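Local atomic coordinates of Ctr9 protein (Myceliophthora thermophila, PDB entry 6AF0), a protein that probably binds RNA polymerase II complexes and is built, in the part described here, largely of helices that include tetratricopeptide repeats. Residues L363-D374 / A387-K398. Sequence-based numbering, arbitrary orientation.
Sequences LERASDYYRRAD and AKFGAAQLSVLK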
loop_
_atom_site.group_PDB
_atom_site.type_symbol
_atom_site.label_atom_id
_atom_site.label_comp_id
_atom_site.label_asym_id
_atom_site.label_seq_id
_atom_site.Cartn_x
_atom_site.Cartn_y
_atom_site.Cartn_z
ATOM N N LEU A 363 23.764 11.133 -9.154
ATOM C CA LEU A 363 22.711 11.186 -8.139
ATOM C C LEU A 363 22.869 12.276 -7.095
ATOM O O LEU A 363 21.884 12.735 -6.537
ATOM C CB LEU A 363 22.589 9.853 -7.402
ATOM C CG LEU A 363 22.536 8.559 -8.222
ATOM C CD1 LEU A 363 22.200 7.382 -7.314
ATOM C CD2 LEU A 363 21.548 8.651 -9.377
ATOM N N GLU A 364 24.093 12.674 -6.786
ATOM C CA GLU A 364 24.270 13.641 -5.700
ATOM C C GLU A 364 23.736 14.988 -6.129
ATOM O O GLU A 364 22.874 15.563 -5.463
ATOM C CB GLU A 364 25.725 13.748 -5.224
ATOM C CG GLU A 364 25.973 12.983 -3.933
ATOM C CD GLU A 364 25.674 11.496 -4.071
ATOM O OE1 GLU A 364 26.011 10.902 -5.122
ATOM O OE2 GLU A 364 25.094 10.916 -3.129
ATOM N N ARG A 365 24.230 15.477 -7.258
ATOM C CA ARG A 365 23.745 16.746 -7.783
ATOM C C ARG A 365 22.297 16.643 -8.210
ATOM O O ARG A 365 21.578 17.634 -8.182
ATOM C CB ARG A 365 24.613 17.279 -8.924
ATOM C CG ARG A 365 25.522 18.434 -8.476
ATOM C CD ARG A 365 26.442 18.961 -9.576
ATOM N NE ARG A 365 25.844 18.772 -10.900
ATOM C CZ ARG A 365 26.253 17.890 -11.815
ATOM N NH1 ARG A 365 27.304 17.110 -11.598
ATOM N NH2 ARG A 365 25.616 17.796 -12.976
ATOM N N ALA A 366 21.851 15.451 -8.581
ATOM C CA ALA A 366 20.445 15.265 -8.900
ATOM C C ALA A 366 19.554 15.456 -7.669
ATOM O O ALA A 366 18.463 16.018 -7.742
ATOM C CB ALA A 366 20.217 13.898 -9.512
ATOM N N SER A 367 20.038 14.996 -6.530
ATOM C CA SER A 367 19.273 15.053 -5.291
ATOM C C SER A 367 19.239 16.483 -4.744
ATOM O O SER A 367 18.207 16.936 -4.211
ATOM C CB SER A 367 19.880 14.080 -4.272
ATOM O OG SER A 367 21.303 14.094 -4.348
ATOM N N ASP A 368 20.372 17.173 -4.887
ATOM C CA ASP A 368 20.483 18.577 -4.511
ATOM C C ASP A 368 19.518 19.393 -5.354
ATOM O O ASP A 368 18.711 20.137 -4.809
ATOM C CB ASP A 368 21.921 19.078 -4.680
ATOM C CG ASP A 368 22.132 20.453 -4.083
ATOM O OD1 ASP A 368 23.056 20.633 -3.260
ATOM O OD2 ASP A 368 21.357 21.355 -4.432
ATOM N N TYR A 369 19.587 19.208 -6.672
ATOM C CA TYR A 369 18.632 19.790 -7.637
ATOM C C TYR A 369 17.169 19.518 -7.280
ATOM O O TYR A 369 16.370 20.440 -7.158
ATOM C CB TYR A 369 18.902 19.246 -9.037
ATOM C CG TYR A 369 20.150 19.788 -9.705
ATOM C CD1 TYR A 369 21.023 20.645 -9.042
ATOM C CD2 TYR A 369 20.461 19.428 -10.995
ATOM C CE1 TYR A 369 22.155 21.134 -9.669
ATOM C CE2 TYR A 369 21.592 19.910 -11.622
ATOM C CZ TYR A 369 22.434 20.762 -10.960
ATOM O OH TYR A 369 23.559 21.224 -11.605
ATOM N N TYR A 370 16.796 18.264 -7.110
ATOM C CA TYR A 370 15.453 17.989 -6.603
ATOM C C TYR A 370 15.130 18.825 -5.354
ATOM O O TYR A 370 14.034 19.374 -5.230
ATOM C CB TYR A 370 15.272 16.505 -6.265
ATOM C CG TYR A 370 14.901 15.630 -7.433
ATOM C CD1 TYR A 370 13.743 15.838 -8.133
ATOM C CD2 TYR A 370 15.702 14.569 -7.811
ATOM C CE1 TYR A 370 13.413 15.042 -9.204
ATOM C CE2 TYR A 370 15.371 13.763 -8.875
ATOM C CZ TYR A 370 14.229 14.014 -9.568
ATOM O OH TYR A 370 13.875 13.212 -10.613
ATOM N N ARG A 371 16.078 18.880 -4.420
ATOM C CA ARG A 371 15.887 19.606 -3.167
ATOM C C ARG A 371 15.639 21.107 -3.438
ATOM O O ARG A 371 14.728 21.717 -2.867
ATOM C CB ARG A 371 17.084 19.371 -2.236
ATOM C CG ARG A 371 17.385 20.520 -1.298
ATOM C CD ARG A 371 18.762 20.426 -0.676
ATOM N NE ARG A 371 19.208 21.750 -0.247
ATOM C CZ ARG A 371 18.660 22.465 0.743
ATOM N NH1 ARG A 371 17.617 22.010 1.441
ATOM N NH2 ARG A 371 19.161 23.658 1.047
ATOM N N ARG A 372 16.432 21.680 -4.334
ATOM C CA ARG A 372 16.310 23.096 -4.689
ATOM C C ARG A 372 14.986 23.403 -5.378
ATOM O O ARG A 372 14.416 24.477 -5.215
ATOM C CB ARG A 372 17.487 23.520 -5.579
ATOM C CG ARG A 372 18.787 23.566 -4.802
ATOM C CD ARG A 372 19.979 24.001 -5.628
ATOM N NE ARG A 372 21.220 23.876 -4.858
ATOM C CZ ARG A 372 22.447 24.009 -5.360
ATOM N NH1 ARG A 372 22.624 24.286 -6.651
ATOM N NH2 ARG A 372 23.503 23.861 -4.562
ATOM N N ALA A 373 14.527 22.435 -6.157
ATOM C CA ALA A 373 13.260 22.514 -6.850
ATOM C C ALA A 373 12.110 22.517 -5.857
ATOM O O ALA A 373 11.100 23.180 -6.083
ATOM C CB ALA A 373 13.124 21.334 -7.808
ATOM N N ASP A 374 12.261 21.744 -4.783
ATOM C CA ASP A 374 11.232 21.643 -3.740
ATOM C C ASP A 374 11.200 22.919 -2.924
ATOM O O ASP A 374 10.131 23.498 -2.713
ATOM C CB ASP A 374 11.475 20.444 -2.807
ATOM C CG ASP A 374 10.308 20.215 -1.819
ATOM O OD1 ASP A 374 9.202 20.701 -2.111
ATOM O OD2 ASP A 374 10.480 19.558 -0.760
ATOM N N ALA A 387 9.172 16.843 -7.280
ATOM C CA ALA A 387 10.566 17.054 -6.866
ATOM C C ALA A 387 10.866 16.219 -5.624
ATOM O O ALA A 387 11.945 15.614 -5.478
ATOM C CB ALA A 387 10.819 18.524 -6.582
ATOM N N LYS A 388 9.875 16.220 -4.739
ATOM C CA LYS A 388 9.899 15.448 -3.519
ATOM C C LYS A 388 10.012 13.975 -3.838
ATOM O O LYS A 388 10.746 13.237 -3.163
ATOM C CB LYS A 388 8.619 15.705 -2.697
ATOM C CG LYS A 388 8.534 17.103 -2.094
ATOM C CD LYS A 388 7.228 17.366 -1.364
ATOM C CE LYS A 388 7.178 18.827 -0.948
ATOM N NZ LYS A 388 5.850 19.233 -0.415
ATOM N N PHE A 389 9.257 13.546 -4.843
ATOM C CA PHE A 389 9.273 12.172 -5.253
ATOM C C PHE A 389 10.643 11.836 -5.818
ATOM O O PHE A 389 11.207 10.810 -5.481
ATOM C CB PHE A 389 8.151 11.910 -6.252
ATOM C CG PHE A 389 8.072 10.484 -6.737
ATOM C CD1 PHE A 389 8.631 10.114 -7.952
ATOM C CD2 PHE A 389 7.429 9.524 -5.986
ATOM C CE1 PHE A 389 8.542 8.816 -8.402
ATOM C CE2 PHE A 389 7.349 8.215 -6.427
ATOM C CZ PHE A 389 7.906 7.862 -7.636
ATOM N N GLY A 390 11.209 12.699 -6.637
ATOM C CA GLY A 390 12.502 12.380 -7.210
ATOM C C GLY A 390 13.551 12.219 -6.127
ATOM O O GLY A 390 14.464 11.397 -6.225
ATOM N N ALA A 391 13.425 13.036 -5.090
ATOM C CA ALA A 391 14.308 12.937 -3.939
ATOM C C ALA A 391 14.164 11.554 -3.336
ATOM O O ALA A 391 15.162 10.850 -3.150
ATOM C CB ALA A 391 13.982 14.010 -2.908
ATOM N N ALA A 392 12.915 11.166 -3.058
ATOM C CA ALA A 392 12.614 9.886 -2.412
ATOM C C ALA A 392 13.217 8.713 -3.167
ATOM O O ALA A 392 13.829 7.828 -2.577
ATOM C CB ALA A 392 11.124 9.705 -2.251
ATOM N N GLN A 393 13.077 8.721 -4.478
ATOM C CA GLN A 393 13.684 7.690 -5.302
ATOM C C GLN A 393 15.192 7.742 -5.203
ATOM O O GLN A 393 15.843 6.720 -5.069
ATOM C CB GLN A 393 13.326 7.883 -6.762
ATOM C CG GLN A 393 11.855 8.114 -7.046
ATOM C CD GLN A 393 11.547 8.073 -8.532
ATOM O OE1 GLN A 393 10.674 7.324 -8.969
ATOM N NE2 GLN A 393 12.272 8.871 -9.316
ATOM N N LEU A 394 15.752 8.939 -5.315
ATOM C CA LEU A 394 17.206 9.098 -5.219
ATOM C C LEU A 394 17.754 8.612 -3.874
ATOM O O LEU A 394 18.909 8.183 -3.781
ATOM C CB LEU A 394 17.623 10.546 -5.481
ATOM C CG LEU A 394 17.997 10.810 -6.932
ATOM C CD1 LEU A 394 16.902 10.348 -7.881
ATOM C CD2 LEU A 394 18.293 12.286 -7.134
ATOM N N SER A 395 16.929 8.679 -2.837
ATOM C CA SER A 395 17.367 8.224 -1.544
ATOM C C SER A 395 17.199 6.710 -1.451
ATOM O O SER A 395 18.010 6.046 -0.804
ATOM C CB SER A 395 16.673 9.002 -0.427
ATOM O OG SER A 395 15.395 8.505 -0.136
ATOM N N VAL A 396 16.183 6.163 -2.122
ATOM C CA VAL A 396 16.025 4.703 -2.213
ATOM C C VAL A 396 17.262 4.093 -2.829
ATOM O O VAL A 396 17.787 3.104 -2.327
ATOM C CB VAL A 396 14.799 4.278 -3.039
ATOM C CG1 VAL A 396 14.914 2.825 -3.498
ATOM C CG2 VAL A 396 13.519 4.512 -2.240
ATOM N N LEU A 397 17.732 4.665 -3.923
ATOM C CA LEU A 397 19.046 4.293 -4.380
ATOM C C LEU A 397 20.005 5.035 -3.450
ATOM O O LEU A 397 19.592 5.963 -2.750
ATOM C CB LEU A 397 19.259 4.624 -5.848
ATOM C CG LEU A 397 20.553 4.074 -6.473
ATOM C CD1 LEU A 397 20.896 2.641 -6.058
ATOM C CD2 LEU A 397 20.430 4.150 -7.992
ATOM N N LYS A 398 21.265 4.600 -3.420
ATOM C CA LYS A 398 22.197 4.866 -2.307
ATOM C C LYS A 398 21.891 3.985 -1.093
ATOM O O LYS A 398 22.592 4.050 -0.090
ATOM C CB LYS A 398 22.188 6.334 -1.893
ATOM C CG LYS A 398 22.576 7.270 -3.019
ATOM C CD LYS A 398 22.892 8.665 -2.506
ATOM C CE LYS A 398 21.758 9.641 -2.757
ATOM N NZ LYS A 398 22.285 11.027 -2.905
#
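The ring of Y370 lies with one face on the backbone of the partner helix: G390 CA sits over it, 3.4 Å from the ring centroid and 16° off the ring normal, in a CH-pi contact, and A391 N lies over the same face toward the rim. At the ring edge, near its plane, comes L394 CD2, 3.5 Å from Y370 CD2. The ring gets there because CG stands anti to the carbonyl carbon (chi1 -84°), and its OH runs on to a hydrogen bond with H358 of helix 343-360. Y370 is a knob among A387, G390, A391 and L394; L394 answers as a knob among L363, A366, S367 and Y370. With an alanine here in place of Y370, G390 would probably lose the ring over its CA, and H358 its hydroxyl partner. Toward the end of the contact at D374, A373 CB meets A387 CB at 3.8 Å. At the other end K398, bent at chi3, brings NZ to E364 OE2 at 2.8 Å, a salt bridge in which NZ meets the oxygen from above the carboxylate plane. The helix axes pass 8.3 Å apart at 154°, and this nearly antiparallel packing of consecutive helices, with helix 343-360 against both, is characteristic of a TPR-like alpha-solenoid.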